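Side-chain contacts in metallophosphoesterase (Clostridium thermocellum, PDB 4J6O), which acts as the manganese-binding 2',3' phosphatase component of the bacterial Pnkp-Hen1 RNA repair system: residues K28-K33 and L233-Y238; P13-G18 and L34-E39; L100-N105 and A174-T179; V67-K72 and T251-A256; V45-Y50 and I130-A135. All blocks are in the same frame, centred on the assembly; numbering follows the deposited sequence. Where two conformers were deposited one is given.

Contact 1 (K28-K33 and L233-Y238); sequences KMLLEK and LTAYRY
Leu30, on helix 24-33, drops its side chain onto strand 232-238 and meets two residues of that strand, Leu233 and Ala235, which are two positions apart and so face the same side of the sheet. Leu30 carries its CG opposite the backbone nitrogen (chi1 177°), which sends the branch away from the helix and toward the strand. Its CD2 methyl does most of the touching: Leu30 CD2 sits 3.6 Å from Leu233 CG and 3.7 Å from Leu233 CD2. Leu30 CD2 also lies 4.1 Å from Ala235 CB, and the sister methyl CD1 reaches that CB as well, so that the fork of Leu30 straddles the small alanine. Leu233 also holds its CG opposite its own nitrogen (chi1 -172°), and the two leucines cross at about a right angle, methyls against a branch point. Helix and strand run in broadly the same direction, 30° apart, with their axes 9.2 Å from each other. Ile17 of strand 14-17 joins the layer beneath the helix, touching both Leu31 and Ala235. Within the helix Lys28 NZ reaches Glu32 OE2 at 2.9 Å, a salt bridge one turn along, and Lys33 NZ bonds to Asp245 O of strand 242-247. The contact of Leu30 with Leu233 and Ala235 is itself purely apolar, held by dispersion and the exclusion of water.

Contact 2 (P13-G18 and L34-E39); sequences PFDIIG and LGYLIE
Leu34 opens the segment by laying its CD1 methyl 4.1 Å from Asp15 CB, the two side chains passing in opposite directions. Its carbonyl works too: a water donates to Leu34 O at 2.8 Å and to Asp15 OD2 at 3.0 Å, bridging the helix end to strand 14-17, and His54 NE2 also bonds to Leu34 O. Gly35, with positive phi, closes helix 24-33 in a Schellman motif and turns the chain so that Tyr36 comes back toward the strand. With CG opposite its carbonyl carbon (chi1 -63°), Tyr36 extends its ring to Asp15, and Tyr36 OH donates to Asp15 OD2 at 2.7 Å. The hydroxyl arrives on the anti side of that oxygen, and ring and carboxylate stand nearly perpendicular, 87° apart. From Leu37 the chain moves off as strand 37-40. Asp15 OD2 also forms a salt bridge with Arg58 NE, so tyrosine, water and arginine all serve one buried oxygen; this probably keeps the carboxylate ionised and fixes its rotation.

Contact 3 (L100-N105 and A174-T179); sequences LLRKLN and ALYGET
Arg102 and Tyr176 meet across a wide gap between backbones, their CA atoms 15.4 Å apart, one near the end of helix 95-104 and the other the last residue of helix 168-176, after which Gly177 breaks away with positive phi. Only long side chains can span such a distance, and the two come from opposite directions. Arg102 starts with CG opposite its carbonyl carbon and then runs fully extended from CG to NE, which carries the guanidinium well clear of its helix. Its NH1 donates to Tyr176 OH at 3.1 Å, with an N-H...O angle of 148°. The hydroxyl stands 20° out of the guanidinium plane, and the two flat groups are turned 27° from each other, meeting edge to edge rather than stacking. One face of the tyrosine ring is backed by its own neighbour, Leu175 CB lying 3.7 Å above the ring centre. Tyr176 was modelled in two conformers and is exposed, so this bond describes one of them and may be made only part of the time. A glycerol, probably from the crystallisation liquor, lies about 4 Å from the tyrosine side chain. Deeper in, Leu175 packs on Val98 and Tyr176 on Asn95, joining helix 168-176 to the earlier turns of helix 95-104, while Leu100 and Leu101 pack that helix against helices 115-122 and 127-138.

Contact 4 (V67-K72 and T251-A256); sequences VDRGPK and TYYEPA
Arg69 holds CG opposite its carbonyl carbon (chi1 -64°) and runs straight on to NE, while Tyr253 swings its ring away from its own nitrogen (chi1 -152°); together these torsions lay the arginine chain across the face of the ring. Arg69 CG sits 3.5 Å above the centre of the Tyr253 ring, a CH-pi contact almost along the ring normal. The neighbouring methylenes spread to the rim on either side of it, Arg69 CB lying 3.6 Å from Tyr253 CD1 and Arg69 CD 3.5 Å from Tyr253 CD2. Beyond them the guanidinium does not stack: its plane is tilted 72° from the ring and meets Tyr253 CE2 edge-on. A second CH-pi contact lies alongside, where Pro71 CD is 4.0 Å from the centroid of the Tyr252 ring, displaced toward the rim, and Pro71 CG approaches Tyr252 CE1 at 3.7 Å. The Tyr252 hydroxyl bonds to Glu26 OE2. Residues 67-70 complete the GDxVDRG signature of calcineurin-like phosphoesterases, in which Asp65 binds manganese. The Arg69 side chain comes within about 4 Å of a manganese. One tyrosine face thus carries the aliphatic shaft of Arg69 and a second packs on Pro71, while the charged end bonds through NH2 to a citrate, probably from the crystallisation liquor, and lies near the metal, consistent with a role in holding a substrate phosphate.

Contact 5 (V45-Y50 and I130-A135); sequences VGSGKY and IEEVKA
Ser47 and Glu132 make the one polar link between the two segments, side chain to side chain. Ser47 OG is directed at Glu132 OE2 and appears to donate to it, but the modelled separation of 2.4 Å is very short, so the exact geometry is doubtful. The serine holds OG between its backbone nitrogen and carbonyl carbon (chi1 72°), on the side of the turn that faces the helix. Glu132 leaves its helix with chi1 at -142°, off the usual staggered positions, and then extends beyond CG to cover the rest of the gap between Ser47 CA and Glu132 CA, 8.2 Å. The backbone bonds lie within the loop: Gly48 N reaches Val45 O at 2.9 Å and Lys49 N reaches Gly46 O at 3.2 Å, giving a short 3-10 turn in which Ser47 points toward the helix. Gly46 enters it with positive phi. Local side-chain packing follows, Lys49 CG resting 3.9 Å above the centre of the Tyr50 ring while Lys49 NZ donates to Tyr50 OH at 3.1 Å; Glu75 also bonds to that hydroxyl. Apolar support comes from Met81 on helix 73-86, touched by both Ser47 and Val133. What results is the end loop of a beta-hairpin, with arms 37-40 and 50-53, containing a 3-10 turn and apparently linked through Ser47 and Glu132 to helix 127-138.

In the fold
Contacts 1 and 2 share one wall of the fold, their centres 6 Å apart: strands 14-17 and 232-238 are sheet neighbours, with Tyr236 N 2.8 Å from Ile16 O, and Ala235 CB packs on Leu34 CD1 at 3.7 Å. The hairpin arm of contact 2 leads to contact 5, where Ile38 meets Tyr50. Contact 5 touches contact 3 through helices 127-138 and 95-104, and contact 3 reaches contact 4 by Leu100 on Val67. Manganese, bound by Asp19, His21 and Asp65, lies closest to contact 4, about 4 Å from the Arg69 side chain; Leu233 of contact 1 and Tyr176 of contact 3 are each about 10 Å from a manganese.

Contact 1 (K28-K33 and L233-Y238)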
# COMPACT_ATOMS: atom_id res chain seq x y z
N LYS A 28 -9.84 8.64 5.49
CA LYS A 28 -11.28 8.85 5.49
C LYS A 28 -11.63 10.03 4.60
O LYS A 28 -12.56 9.93 3.79
CB LYS A 28 -11.76 9.05 6.91
CG LYS A 28 -13.26 9.40 7.03
CD LYS A 28 -13.64 9.63 8.47
CE LYS A 28 -15.17 9.70 8.62
NZ LYS A 28 -15.64 11.00 8.11
N MET A 29 -10.88 11.14 4.74
CA MET A 29 -11.08 12.32 3.89
C MET A 29 -10.95 11.98 2.40
O MET A 29 -11.79 12.39 1.59
CB MET A 29 -10.11 13.46 4.28
CG MET A 29 -10.42 14.11 5.60
SD MET A 29 -9.01 15.14 6.13
CE MET A 29 -9.31 16.59 5.09
N LEU A 30 -9.92 11.18 2.06
CA LEU A 30 -9.66 10.89 0.67
C LEU A 30 -10.77 10.00 0.09
O LEU A 30 -11.26 10.20 -1.02
CB LEU A 30 -8.27 10.22 0.52
CG LEU A 30 -7.92 9.80 -0.89
CD1 LEU A 30 -7.93 10.98 -1.87
CD2 LEU A 30 -6.49 9.22 -0.79
N LEU A 31 -11.15 8.97 0.83
CA LEU A 31 -12.25 8.10 0.37
C LEU A 31 -13.53 8.91 0.17
O LEU A 31 -14.23 8.75 -0.84
CB LEU A 31 -12.45 6.96 1.36
CG LEU A 31 -11.37 5.84 1.41
CD1 LEU A 31 -11.52 4.91 2.59
CD2 LEU A 31 -11.32 5.06 0.10
N GLU A 32 -13.82 9.80 1.12
CA GLU A 32 -15.07 10.58 1.01
C GLU A 32 -15.00 11.49 -0.20
O GLU A 32 -15.98 11.66 -0.94
CB GLU A 32 -15.36 11.31 2.31
CG GLU A 32 -15.75 10.32 3.39
CD GLU A 32 -15.94 10.90 4.77
OE1 GLU A 32 -15.32 11.92 5.11
OE2 GLU A 32 -16.70 10.29 5.52
N LYS A 33 -13.82 12.07 -0.43
CA LYS A 33 -13.65 12.95 -1.57
C LYS A 33 -13.82 12.19 -2.87
O LYS A 33 -14.28 12.74 -3.87
CB LYS A 33 -12.25 13.56 -1.51
CG LYS A 33 -11.93 14.59 -2.54
CD LYS A 33 -10.57 15.22 -2.17
CE LYS A 33 -10.09 16.26 -3.14
NZ LYS A 33 -9.00 17.05 -2.54
N LEU A 233 -1.85 12.34 0.92
CA LEU A 233 -2.27 10.99 0.57
C LEU A 233 -2.93 11.10 -0.80
O LEU A 233 -3.87 11.92 -0.98
CB LEU A 233 -3.26 10.46 1.57
CG LEU A 233 -3.62 8.99 1.41
CD1 LEU A 233 -2.37 8.13 1.69
CD2 LEU A 233 -4.78 8.57 2.38
N THR A 234 -2.43 10.30 -1.74
CA THR A 234 -2.86 10.37 -3.13
C THR A 234 -3.66 9.13 -3.55
O THR A 234 -3.25 7.96 -3.23
CB THR A 234 -1.62 10.54 -4.06
OG1 THR A 234 -1.06 11.82 -3.79
CG2 THR A 234 -2.03 10.42 -5.52
N ALA A 235 -4.71 9.37 -4.34
CA ALA A 235 -5.37 8.28 -5.07
C ALA A 235 -5.20 8.52 -6.55
O ALA A 235 -5.25 9.68 -7.00
CB ALA A 235 -6.90 8.22 -4.78
N TYR A 236 -5.04 7.45 -7.30
CA TYR A 236 -4.99 7.50 -8.75
C TYR A 236 -6.24 6.82 -9.27
O TYR A 236 -6.52 5.65 -8.94
CB TYR A 236 -3.70 6.78 -9.24
CG TYR A 236 -3.48 6.78 -10.75
CD1 TYR A 236 -4.12 5.84 -11.57
CD2 TYR A 236 -2.58 7.65 -11.33
CE1 TYR A 236 -3.89 5.85 -12.96
CE2 TYR A 236 -2.33 7.65 -12.69
CZ TYR A 236 -2.98 6.75 -13.48
OH TYR A 236 -2.68 6.76 -14.82
N ARG A 237 -7.05 7.59 -10.04
CA ARG A 237 -8.31 7.05 -10.50
C ARG A 237 -8.06 6.42 -11.86
O ARG A 237 -7.45 7.01 -12.75
CB ARG A 237 -9.35 8.18 -10.62
CG ARG A 237 -9.41 8.97 -9.37
CD ARG A 237 -10.59 9.94 -9.37
NE ARG A 237 -11.88 9.29 -9.23
CZ ARG A 237 -12.88 9.45 -10.12
NH1 ARG A 237 -12.75 10.18 -11.23
NH2 ARG A 237 -14.04 8.85 -9.91
N TYR A 238 -8.44 5.16 -11.97
CA TYR A 238 -8.28 4.36 -13.17
C TYR A 238 -9.65 3.91 -13.68
O TYR A 238 -10.43 3.39 -12.91
CB TYR A 238 -7.46 3.12 -12.81
CG TYR A 238 -7.19 2.22 -13.99
CD1 TYR A 238 -8.11 1.26 -14.34
CD2 TYR A 238 -6.03 2.35 -14.75
CE1 TYR A 238 -7.87 0.43 -15.44
CE2 TYR A 238 -5.78 1.51 -15.84
CZ TYR A 238 -6.73 0.57 -16.19
OH TYR A 238 -6.52 -0.27 -17.27

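Contact 2 (P13-G18 and L34-E39)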
# COMPACT_ATOMS: atom_id res chain seq x y z
N PRO A 13 -14.03 0.62 -12.63
CA PRO A 13 -12.96 1.56 -12.22
C PRO A 13 -12.31 1.31 -10.86
O PRO A 13 -12.96 0.73 -10.00
CB PRO A 13 -13.71 2.89 -12.10
CG PRO A 13 -14.82 2.77 -13.10
CD PRO A 13 -15.27 1.33 -12.99
N PHE A 14 -11.08 1.80 -10.69
CA PHE A 14 -10.37 1.60 -9.42
C PHE A 14 -9.88 2.93 -8.94
O PHE A 14 -9.58 3.82 -9.73
CB PHE A 14 -9.10 0.75 -9.61
CG PHE A 14 -9.36 -0.60 -10.17
CD1 PHE A 14 -10.02 -1.55 -9.42
CD2 PHE A 14 -8.93 -0.94 -11.46
CE1 PHE A 14 -10.24 -2.81 -9.93
CE2 PHE A 14 -9.11 -2.20 -11.96
CZ PHE A 14 -9.80 -3.14 -11.22
N ASP A 15 -9.80 3.08 -7.62
CA ASP A 15 -9.11 4.22 -7.03
C ASP A 15 -7.98 3.64 -6.24
O ASP A 15 -8.20 2.81 -5.34
CB ASP A 15 -10.08 5.01 -6.17
CG ASP A 15 -11.19 5.61 -7.01
OD1 ASP A 15 -10.88 6.27 -8.01
OD2 ASP A 15 -12.36 5.39 -6.67
N ILE A 16 -6.78 3.99 -6.67
CA ILE A 16 -5.55 3.31 -6.20
C ILE A 16 -4.85 4.22 -5.21
O ILE A 16 -4.61 5.39 -5.51
CB ILE A 16 -4.61 3.00 -7.39
CG1 ILE A 16 -5.36 2.23 -8.48
CG2 ILE A 16 -3.38 2.20 -6.89
CD1 ILE A 16 -4.58 2.10 -9.75
N ILE A 17 -4.60 3.74 -3.98
CA ILE A 17 -4.22 4.67 -2.88
C ILE A 17 -2.82 4.26 -2.38
O ILE A 17 -2.54 3.07 -2.15
CB ILE A 17 -5.23 4.60 -1.73
CG1 ILE A 17 -6.58 5.19 -2.22
CG2 ILE A 17 -4.78 5.44 -0.54
CD1 ILE A 17 -7.71 5.14 -1.26
N GLY A 18 -1.95 5.26 -2.19
CA GLY A 18 -0.58 5.02 -1.75
C GLY A 18 -0.46 4.82 -0.24
O GLY A 18 -1.43 4.58 0.47
N LEU A 34 -13.48 10.91 -2.85
CA LEU A 34 -13.66 10.06 -4.03
C LEU A 34 -15.08 9.54 -4.20
O LEU A 34 -15.34 8.74 -5.10
CB LEU A 34 -12.69 8.87 -4.00
CG LEU A 34 -11.20 9.23 -4.07
CD1 LEU A 34 -10.36 8.07 -3.47
CD2 LEU A 34 -10.73 9.58 -5.48
N GLY A 35 -15.97 9.93 -3.30
CA GLY A 35 -17.34 9.50 -3.39
C GLY A 35 -17.74 8.24 -2.62
O GLY A 35 -18.91 7.82 -2.68
N TYR A 36 -16.79 7.65 -1.89
CA TYR A 36 -17.13 6.52 -1.03
C TYR A 36 -17.89 7.02 0.16
O TYR A 36 -17.73 8.15 0.60
CB TYR A 36 -15.88 5.71 -0.58
CG TYR A 36 -15.18 5.08 -1.76
CD1 TYR A 36 -14.25 5.81 -2.50
CD2 TYR A 36 -15.47 3.77 -2.15
CE1 TYR A 36 -13.66 5.27 -3.61
CE2 TYR A 36 -14.85 3.21 -3.24
CZ TYR A 36 -13.95 3.97 -3.96
OH TYR A 36 -13.36 3.42 -5.08
N LEU A 37 -18.72 6.13 0.70
CA LEU A 37 -19.56 6.40 1.84
C LEU A 37 -19.10 5.46 2.93
O LEU A 37 -19.06 4.24 2.73
CB LEU A 37 -20.99 6.03 1.46
CG LEU A 37 -21.41 6.80 0.21
CD1 LEU A 37 -22.64 6.15 -0.38
CD2 LEU A 37 -21.67 8.25 0.59
N ILE A 38 -18.72 6.03 4.07
CA ILE A 38 -18.20 5.22 5.16
C ILE A 38 -19.18 5.25 6.30
O ILE A 38 -19.56 6.31 6.82
CB ILE A 38 -16.84 5.74 5.66
CG1 ILE A 38 -15.81 5.72 4.55
CG2 ILE A 38 -16.35 4.93 6.86
CD1 ILE A 38 -14.67 6.55 4.91
N GLU A 39 -19.64 4.07 6.66
CA GLU A 39 -20.60 3.93 7.73
C GLU A 39 -19.84 3.39 8.91
O GLU A 39 -19.09 2.42 8.79
CB GLU A 39 -21.71 2.96 7.31
CG GLU A 39 -22.71 2.66 8.43
CD GLU A 39 -23.72 1.54 8.07
OE1 GLU A 39 -23.49 0.78 7.09
OE2 GLU A 39 -24.74 1.43 8.79
O HOH W 1 -13.61 8.07 -7.25

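Contact 3 (L100-N105 and A174-T179)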
# COMPACT_ATOMS: atom_id res chain seq x y z
N LEU A 100 5.66 -6.48 9.92
CA LEU A 100 4.79 -6.56 11.09
C LEU A 100 4.30 -7.97 11.27
O LEU A 100 4.24 -8.46 12.41
CB LEU A 100 3.58 -5.63 10.97
CG LEU A 100 2.49 -5.81 12.05
CD1 LEU A 100 2.96 -5.47 13.46
CD2 LEU A 100 1.23 -4.99 11.66
N LEU A 101 3.91 -8.60 10.15
CA LEU A 101 3.46 -10.01 10.21
C LEU A 101 4.53 -10.93 10.80
O LEU A 101 4.23 -11.77 11.67
CB LEU A 101 2.98 -10.51 8.84
CG LEU A 101 2.64 -12.01 8.76
CD1 LEU A 101 1.58 -12.34 9.74
CD2 LEU A 101 2.19 -12.37 7.38
N ARG A 102 5.79 -10.73 10.39
CA ARG A 102 6.89 -11.55 10.93
C ARG A 102 7.03 -11.31 12.43
O ARG A 102 7.28 -12.25 13.17
CB ARG A 102 8.19 -11.21 10.22
CG ARG A 102 8.18 -11.74 8.82
CD ARG A 102 9.32 -11.25 7.98
NE ARG A 102 9.15 -11.77 6.62
CZ ARG A 102 9.66 -11.22 5.53
NH1 ARG A 102 10.38 -10.11 5.63
NH2 ARG A 102 9.44 -11.78 4.35
N LYS A 103 6.85 -10.07 12.88
CA LYS A 103 7.00 -9.76 14.30
C LYS A 103 5.84 -10.40 15.09
O LYS A 103 6.05 -11.06 16.11
CB LYS A 103 7.06 -8.23 14.50
CG LYS A 103 6.99 -7.75 15.95
CD LYS A 103 8.20 -8.23 16.77
CE LYS A 103 8.08 -7.75 18.20
NZ LYS A 103 9.25 -8.19 19.02
N LEU A 104 4.61 -10.25 14.60
CA LEU A 104 3.49 -10.88 15.29
C LEU A 104 3.61 -12.41 15.28
O LEU A 104 3.08 -13.07 16.16
CB LEU A 104 2.13 -10.45 14.68
CG LEU A 104 1.87 -8.94 14.72
CD1 LEU A 104 0.63 -8.58 13.89
CD2 LEU A 104 1.70 -8.45 16.15
N ASN A 105 4.26 -12.98 14.26
CA ASN A 105 4.47 -14.44 14.18
C ASN A 105 5.56 -14.93 15.12
O ASN A 105 5.74 -16.13 15.26
CB ASN A 105 4.86 -14.87 12.77
CG ASN A 105 3.65 -15.01 11.85
OD1 ASN A 105 2.51 -15.03 12.31
ND2 ASN A 105 3.91 -15.18 10.56
N ALA A 174 8.18 -6.98 -5.28
CA ALA A 174 6.98 -6.19 -4.91
C ALA A 174 7.17 -5.44 -3.60
O ALA A 174 6.63 -4.36 -3.36
CB ALA A 174 5.76 -7.11 -4.81
N LEU A 175 7.88 -6.06 -2.68
CA LEU A 175 8.02 -5.50 -1.37
C LEU A 175 9.12 -4.45 -1.26
O LEU A 175 8.97 -3.46 -0.54
CB LEU A 175 8.30 -6.60 -0.34
CG LEU A 175 7.21 -7.64 -0.12
CD1 LEU A 175 7.68 -8.75 0.80
CD2 LEU A 175 5.99 -6.97 0.51
N TYR A 176 10.25 -4.70 -1.93
CA TYR A 176 11.55 -4.03 -1.72
C TYR A 176 12.17 -3.49 -3.02
O TYR A 176 13.18 -2.80 -2.97
CB TYR A 176 12.58 -5.06 -1.12
CG TYR A 176 12.13 -5.83 0.11
CD1 TYR A 176 11.85 -5.16 1.31
CD2 TYR A 176 11.96 -7.20 0.08
CE1 TYR A 176 11.41 -5.87 2.45
CE2 TYR A 176 11.52 -7.90 1.19
CZ TYR A 176 11.24 -7.24 2.37
OH TYR A 176 10.81 -7.99 3.46
N GLY A 177 11.68 -3.93 -4.18
CA GLY A 177 12.36 -3.69 -5.43
C GLY A 177 13.64 -4.52 -5.46
O GLY A 177 13.76 -5.53 -4.73
N GLU A 178 14.60 -4.08 -6.27
CA GLU A 178 15.93 -4.74 -6.29
C GLU A 178 17.08 -3.76 -6.31
O GLU A 178 16.93 -2.55 -6.49
CB GLU A 178 16.05 -5.75 -7.43
CG GLU A 178 16.17 -5.14 -8.80
CD GLU A 178 15.95 -6.15 -9.93
OE1 GLU A 178 16.15 -5.78 -11.10
OE2 GLU A 178 15.61 -7.32 -9.62
N THR A 179 18.27 -4.31 -6.09
CA THR A 179 19.46 -3.48 -6.08
C THR A 179 20.26 -3.78 -7.31
O THR A 179 20.03 -4.79 -7.98
CB THR A 179 20.28 -3.67 -4.81
OG1 THR A 179 20.44 -5.07 -4.57
CG2 THR A 179 19.57 -3.02 -3.60

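Contact 4 (V67-K72 and T251-A256)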
# COMPACT_ATOMS: atom_id res chain seq x y z
N VAL A 67 0.58 0.14 7.96
CA VAL A 67 0.98 0.25 9.35
C VAL A 67 2.26 1.05 9.52
O VAL A 67 2.87 1.44 8.54
CB VAL A 67 1.15 -1.18 9.95
CG1 VAL A 67 -0.14 -2.02 9.76
CG2 VAL A 67 2.30 -1.91 9.26
N ASP A 68 2.58 1.36 10.78
CA ASP A 68 3.78 2.11 11.20
C ASP A 68 3.64 3.61 11.09
O ASP A 68 2.91 4.10 10.22
CB ASP A 68 5.03 1.63 10.44
CG ASP A 68 5.45 0.20 10.84
OD1 ASP A 68 4.76 -0.44 11.67
OD2 ASP A 68 6.44 -0.28 10.28
N ARG A 69 4.27 4.32 12.03
CA ARG A 69 4.51 5.76 12.01
C ARG A 69 3.35 6.61 12.46
O ARG A 69 3.48 7.44 13.36
CB ARG A 69 4.98 6.30 10.67
CG ARG A 69 6.35 5.75 10.23
CD ARG A 69 6.80 6.41 8.94
NE ARG A 69 8.16 5.97 8.55
CZ ARG A 69 8.42 5.21 7.50
NH1 ARG A 69 7.43 4.72 6.74
NH2 ARG A 69 9.68 4.88 7.20
N GLY A 70 2.21 6.40 11.82
CA GLY A 70 1.08 7.31 12.06
C GLY A 70 0.24 7.05 13.30
O GLY A 70 0.44 6.08 14.02
N PRO A 71 -0.76 7.91 13.53
CA PRO A 71 -1.46 7.98 14.81
C PRO A 71 -2.64 7.04 14.98
O PRO A 71 -3.07 6.87 16.12
CB PRO A 71 -1.98 9.42 14.82
CG PRO A 71 -2.24 9.66 13.38
CD PRO A 71 -1.08 9.06 12.66
N LYS A 72 -3.12 6.43 13.89
CA LYS A 72 -4.38 5.69 13.91
C LYS A 72 -4.25 4.39 13.12
O LYS A 72 -5.07 4.03 12.30
CB LYS A 72 -5.55 6.57 13.42
CG LYS A 72 -5.96 7.58 14.46
CD LYS A 72 -7.18 8.34 13.98
CE LYS A 72 -7.57 9.46 14.97
NZ LYS A 72 -8.96 9.96 14.58
N THR A 251 2.21 17.08 10.49
CA THR A 251 3.39 16.25 10.22
C THR A 251 3.49 15.17 11.30
O THR A 251 3.86 15.46 12.43
CB THR A 251 4.70 17.07 10.24
OG1 THR A 251 4.76 17.93 9.10
CG2 THR A 251 5.87 16.13 10.21
N TYR A 252 3.21 13.92 10.96
CA TYR A 252 3.11 12.91 12.02
C TYR A 252 4.43 12.25 12.31
O TYR A 252 4.64 11.71 13.39
CB TYR A 252 2.12 11.82 11.62
CG TYR A 252 0.70 12.30 11.37
CD1 TYR A 252 -0.12 12.64 12.43
CD2 TYR A 252 0.21 12.42 10.08
CE1 TYR A 252 -1.40 13.08 12.21
CE2 TYR A 252 -1.10 12.90 9.85
CZ TYR A 252 -1.88 13.20 10.93
OH TYR A 252 -3.17 13.68 10.74
N TYR A 253 5.36 12.34 11.37
CA TYR A 253 6.58 11.52 11.45
C TYR A 253 7.64 12.19 10.62
O TYR A 253 7.33 12.83 9.63
CB TYR A 253 6.31 10.09 10.93
CG TYR A 253 7.23 9.08 11.58
CD1 TYR A 253 6.87 8.45 12.77
CD2 TYR A 253 8.43 8.76 10.99
CE1 TYR A 253 7.68 7.51 13.36
CE2 TYR A 253 9.26 7.80 11.56
CZ TYR A 253 8.90 7.22 12.76
OH TYR A 253 9.79 6.30 13.31
N GLU A 254 8.91 12.10 11.01
CA GLU A 254 9.98 12.72 10.24
C GLU A 254 10.47 11.83 9.13
O GLU A 254 10.70 10.62 9.34
CB GLU A 254 11.19 13.04 11.14
CG GLU A 254 10.84 13.23 12.61
CD GLU A 254 11.92 13.97 13.41
OE1 GLU A 254 13.04 14.18 12.88
OE2 GLU A 254 11.64 14.34 14.57
N PRO A 255 10.67 12.41 7.92
CA PRO A 255 11.14 11.57 6.81
C PRO A 255 12.60 11.17 6.98
O PRO A 255 13.24 11.67 7.93
CB PRO A 255 10.92 12.46 5.57
CG PRO A 255 10.92 13.86 6.10
CD PRO A 255 10.38 13.81 7.52
N ALA A 256 13.07 10.30 6.10
CA ALA A 256 14.45 9.82 6.18
C ALA A 256 15.42 10.95 6.20
O ALA A 256 15.19 12.00 5.59
CB ALA A 256 14.78 8.89 5.02

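Contact 5 (V45-Y50 and I130-A135)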
# COMPACT_ATOMS: atom_id res chain seq x y z
N VAL A 45 -17.33 -4.28 15.30
CA VAL A 45 -16.04 -4.48 15.94
C VAL A 45 -14.95 -5.04 15.00
O VAL A 45 -15.24 -5.85 14.13
CB VAL A 45 -16.22 -5.35 17.23
CG1 VAL A 45 -15.28 -6.53 17.25
CG2 VAL A 45 -16.07 -4.48 18.48
N GLY A 46 -13.71 -4.59 15.19
CA GLY A 46 -12.60 -5.05 14.37
C GLY A 46 -12.84 -4.73 12.91
O GLY A 46 -13.08 -3.57 12.57
N SER A 47 -12.81 -5.75 12.05
CA SER A 47 -13.05 -5.52 10.63
C SER A 47 -14.52 -5.27 10.28
O SER A 47 -14.85 -5.05 9.11
CB SER A 47 -12.47 -6.65 9.77
OG SER A 47 -13.24 -7.83 9.91
N GLY A 48 -15.40 -5.32 11.29
CA GLY A 48 -16.80 -5.03 11.07
C GLY A 48 -17.15 -3.65 11.61
O GLY A 48 -18.33 -3.27 11.66
N LYS A 49 -16.13 -2.88 11.98
CA LYS A 49 -16.33 -1.58 12.60
C LYS A 49 -16.87 -0.60 11.55
O LYS A 49 -17.67 0.27 11.87
CB LYS A 49 -15.01 -1.07 13.19
CG LYS A 49 -15.16 0.18 14.04
CD LYS A 49 -13.88 0.47 14.79
CE LYS A 49 -14.02 1.64 15.79
NZ LYS A 49 -14.50 2.87 15.13
N TYR A 50 -16.45 -0.78 10.30
CA TYR A 50 -16.83 0.15 9.24
C TYR A 50 -17.45 -0.60 8.05
O TYR A 50 -17.21 -1.78 7.86
CB TYR A 50 -15.62 0.94 8.77
CG TYR A 50 -14.90 1.71 9.84
CD1 TYR A 50 -15.45 2.86 10.41
CD2 TYR A 50 -13.64 1.29 10.28
CE1 TYR A 50 -14.76 3.58 11.36
CE2 TYR A 50 -12.95 1.99 11.24
CZ TYR A 50 -13.52 3.13 11.79
OH TYR A 50 -12.82 3.82 12.74
N ILE A 130 -5.97 -9.19 16.76
CA ILE A 130 -4.58 -9.37 16.39
C ILE A 130 -4.43 -10.58 15.46
O ILE A 130 -3.69 -10.55 14.49
CB ILE A 130 -3.70 -9.45 17.63
CG1 ILE A 130 -3.80 -8.12 18.38
CG2 ILE A 130 -2.27 -9.76 17.26
CD1 ILE A 130 -2.53 -7.69 19.07
N GLU A 131 -5.19 -11.63 15.72
CA GLU A 131 -5.14 -12.80 14.84
C GLU A 131 -5.77 -12.50 13.48
O GLU A 131 -5.34 -13.02 12.44
CB GLU A 131 -5.81 -14.01 15.50
N GLU A 132 -6.81 -11.68 13.47
CA GLU A 132 -7.42 -11.25 12.21
C GLU A 132 -6.41 -10.49 11.33
O GLU A 132 -6.42 -10.61 10.10
CB GLU A 132 -8.65 -10.40 12.50
CG GLU A 132 -9.77 -10.66 11.54
CD GLU A 132 -10.82 -9.59 11.59
OE1 GLU A 132 -10.83 -8.80 12.57
OE2 GLU A 132 -11.63 -9.52 10.64
N VAL A 133 -5.55 -9.71 11.98
CA VAL A 133 -4.57 -8.88 11.26
C VAL A 133 -3.52 -9.80 10.62
O VAL A 133 -3.14 -9.64 9.48
CB VAL A 133 -3.91 -7.83 12.21
CG1 VAL A 133 -2.67 -7.21 11.59
CG2 VAL A 133 -4.94 -6.74 12.61
N LYS A 134 -3.10 -10.80 11.39
CA LYS A 134 -2.12 -11.79 10.91
C LYS A 134 -2.65 -12.55 9.72
O LYS A 134 -1.95 -12.71 8.71
CB LYS A 134 -1.76 -12.76 12.03
CG LYS A 134 -1.02 -12.07 13.18
CD LYS A 134 -0.74 -13.03 14.38
CE LYS A 134 0.34 -14.05 14.10
NZ LYS A 134 0.42 -15.05 15.23
N ALA A 135 -3.90 -12.97 9.80
CA ALA A 135 -4.52 -13.71 8.71
C ALA A 135 -4.66 -12.82 7.49
O ALA A 135 -4.42 -13.25 6.36
CB ALA A 135 -5.87 -14.24 9.14